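Local coordinates for regulatory protein MarR (Planctomyces limnophilus, PDB 3U2R) that probably binds DNA through a winged helix-turn-helix domain and acts as a transcription regulator of the MarR family, at residues K32-E37 with H127-G132. Sequence-based numbering, arbitrary orientation.
Sequences KAIEEE and HERQLG
Gln130 meets both Ile34 and Glu35 in this helix pair of the MarR fold, where segments 32-37, on helix 18-40, and 127-132, on the long helix 110-148, run nearly antiparallel, their axes 9.5 Å apart at closest approach. It illustrates how one glutamine can pack through its aliphatic stem and bond through its amide. On the apolar side, Ile34 points at the partner helix: CD1 settles on the backbone of Gln130, 3.7 Å from its CA, while CG2 rests against the aliphatic Gln130 CG at 3.8 Å. Cys126 and His133 of the same long helix also touch Ile34, and the Arg129 guanidinium approaches its CG2 obliquely.

On the polar side, Glu35 and Gln130 are both extended beyond CG and meet at about a right angle, their carboxylate and amide planes 31° apart. Gln130 NE2 donates to Glu35 OE2 (3.1 Å), reaching it from above the carboxylate plane, and also to the carbonyl of Met31. Glu35 OE2 is shared with Thr17 OG1 of the second subunit, linking the pair to that chain, consistent with the helical dimerisation region of MarR proteins. With CG anti to its carbonyl carbon (chi1 -65°), His127 brings its ring toward Glu35, whose OE2 lies at the ring edge, 3.9 Å from His127 CE1. His127 ND1 donates to Gln130 OE1 at 3.1 Å, and the three bonds together hold the amide's orientation. This last one is straight at the N-H (177°), with Gln130 OE1 near the plane of the His127 ring but ND1 well above the carbonyl plane of Gln130, not on a lone pair.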
loop_
_atom_site.group_PDB
_atom_site.type_symbol
_atom_site.label_atom_id
_atom_site.label_comp_id
_atom_site.label_asym_id
_atom_site.label_seq_id
_atom_site.Cartn_x
_atom_site.Cartn_y
_atom_site.Cartn_z
ATOM N N LYS A 32 1.661 12.818 13.321
ATOM C CA LYS A 32 2.007 13.579 14.539
ATOM C C LYS A 32 2.584 12.678 15.615
ATOM O O LYS A 32 3.558 13.043 16.296
ATOM C CB LYS A 32 0.732 14.254 15.104
ATOM C CG LYS A 32 0.962 15.131 16.329
ATOM C CD LYS A 32 1.381 16.501 15.919
ATOM C CE LYS A 32 1.925 17.309 17.072
ATOM N NZ LYS A 32 0.994 17.277 18.224
ATOM N N ALA A 33 1.958 11.500 15.815
ATOM C CA ALA A 33 2.473 10.614 16.864
ATOM C C ALA A 33 3.918 10.084 16.552
ATOM O O ALA A 33 4.743 9.966 17.456
ATOM C CB ALA A 33 1.538 9.455 17.042
ATOM N N ILE A 34 4.217 9.812 15.291
ATOM C CA ILE A 34 5.513 9.233 14.896
ATOM C C ILE A 34 6.592 10.293 15.077
ATOM O O ILE A 34 7.672 9.980 15.540
ATOM C CB ILE A 34 5.456 8.671 13.437
ATOM C CG1 ILE A 34 4.595 7.378 13.435
ATOM C CG2 ILE A 34 6.886 8.410 12.838
ATOM C CD1 ILE A 34 4.211 6.979 12.082
ATOM N N GLU A 35 6.307 11.535 14.711
ATOM C CA GLU A 35 7.246 12.662 14.925
ATOM C C GLU A 35 7.473 12.939 16.392
ATOM O O GLU A 35 8.608 13.160 16.839
ATOM C CB GLU A 35 6.677 13.921 14.284
ATOM C CG GLU A 35 6.773 13.855 12.796
ATOM C CD GLU A 35 6.244 15.021 11.999
ATOM O OE1 GLU A 35 5.910 16.054 12.618
ATOM O OE2 GLU A 35 6.479 14.999 10.766
ATOM N N GLU A 36 6.399 12.936 17.163
ATOM C CA GLU A 36 6.528 13.192 18.606
ATOM C C GLU A 36 7.459 12.132 19.205
ATOM O O GLU A 36 8.430 12.487 19.861
ATOM C CB GLU A 36 5.141 13.194 19.283
ATOM C CG GLU A 36 4.986 14.012 20.547
ATOM C CD GLU A 36 3.599 14.584 20.870
ATOM O OE1 GLU A 36 3.523 15.436 21.788
ATOM O OE2 GLU A 36 2.588 14.141 20.275
ATOM N N GLU A 37 7.297 10.864 18.824
ATOM C CA GLU A 37 8.168 9.841 19.390
ATOM C C GLU A 37 9.632 10.012 18.995
ATOM O O GLU A 37 10.497 9.770 19.825
ATOM C CB GLU A 37 7.684 8.470 19.020
ATOM C CG GLU A 37 8.280 7.367 19.883
ATOM C CD GLU A 37 9.170 6.411 19.116
ATOM O OE1 GLU A 37 8.887 5.189 19.138
ATOM O OE2 GLU A 37 10.114 6.891 18.443
ATOM N N HIS A 127 9.888 9.807 8.389
ATOM C CA HIS A 127 9.002 10.067 7.256
ATOM C C HIS A 127 8.704 8.794 6.513
ATOM O O HIS A 127 7.574 8.598 6.090
ATOM C CB HIS A 127 9.561 11.113 6.290
ATOM C CG HIS A 127 9.700 12.494 6.879
ATOM N ND1 HIS A 127 8.712 13.057 7.713
ATOM C CD2 HIS A 127 10.612 13.460 6.603
ATOM C CE1 HIS A 127 9.180 14.238 8.051
ATOM N NE2 HIS A 127 10.265 14.555 7.349
ATOM N N GLU A 128 9.658 7.871 6.446
ATOM C CA GLU A 128 9.412 6.554 5.856
ATOM C C GLU A 128 8.379 5.746 6.705
ATOM O O GLU A 128 7.402 5.206 6.152
ATOM C CB GLU A 128 10.705 5.796 5.704
ATOM C CG GLU A 128 11.616 6.407 4.637
ATOM C CD GLU A 128 13.011 5.823 4.693
ATOM O OE1 GLU A 128 13.154 4.785 5.361
ATOM O OE2 GLU A 128 13.895 6.267 3.934
ATOM N N ARG A 129 8.489 5.799 8.061
ATOM C CA ARG A 129 7.531 5.070 8.929
ATOM C C ARG A 129 6.164 5.673 8.839
ATOM O O ARG A 129 5.185 4.936 8.837
ATOM C CB ARG A 129 8.018 5.046 10.341
ATOM C CG ARG A 129 9.375 4.232 10.473
ATOM C CD ARG A 129 9.554 3.771 11.902
ATOM N NE ARG A 129 9.647 4.902 12.805
ATOM C CZ ARG A 129 10.719 5.693 12.947
ATOM N NH1 ARG A 129 11.819 5.466 12.240
ATOM N NH2 ARG A 129 10.691 6.724 13.795
ATOM N N GLN A 130 6.075 6.989 8.659
ATOM C CA GLN A 130 4.774 7.686 8.495
ATOM C C GLN A 130 4.060 7.210 7.284
ATOM O O GLN A 130 2.886 6.892 7.359
ATOM C CB GLN A 130 4.983 9.185 8.345
ATOM C CG GLN A 130 5.365 9.886 9.641
ATOM C CD GLN A 130 5.524 11.370 9.475
ATOM O OE1 GLN A 130 6.008 11.863 8.465
ATOM N NE2 GLN A 130 5.253 12.123 10.519
ATOM N N LEU A 131 4.775 7.197 6.144
ATOM C CA LEU A 131 4.229 6.805 4.850
ATOM C C LEU A 131 3.799 5.344 4.839
ATOM O O LEU A 131 2.702 5.019 4.372
ATOM C CB LEU A 131 5.200 7.095 3.742
ATOM C CG LEU A 131 5.484 8.615 3.528
ATOM C CD1 LEU A 131 6.754 8.795 2.724
ATOM C CD2 LEU A 131 4.322 9.327 2.888
ATOM N N GLY A 132 4.605 4.499 5.450
ATOM C CA GLY A 132 4.279 3.092 5.619
ATOM C C GLY A 132 3.021 2.856 6.421
ATOM O O GLY A 132 2.127 2.117 5.991
#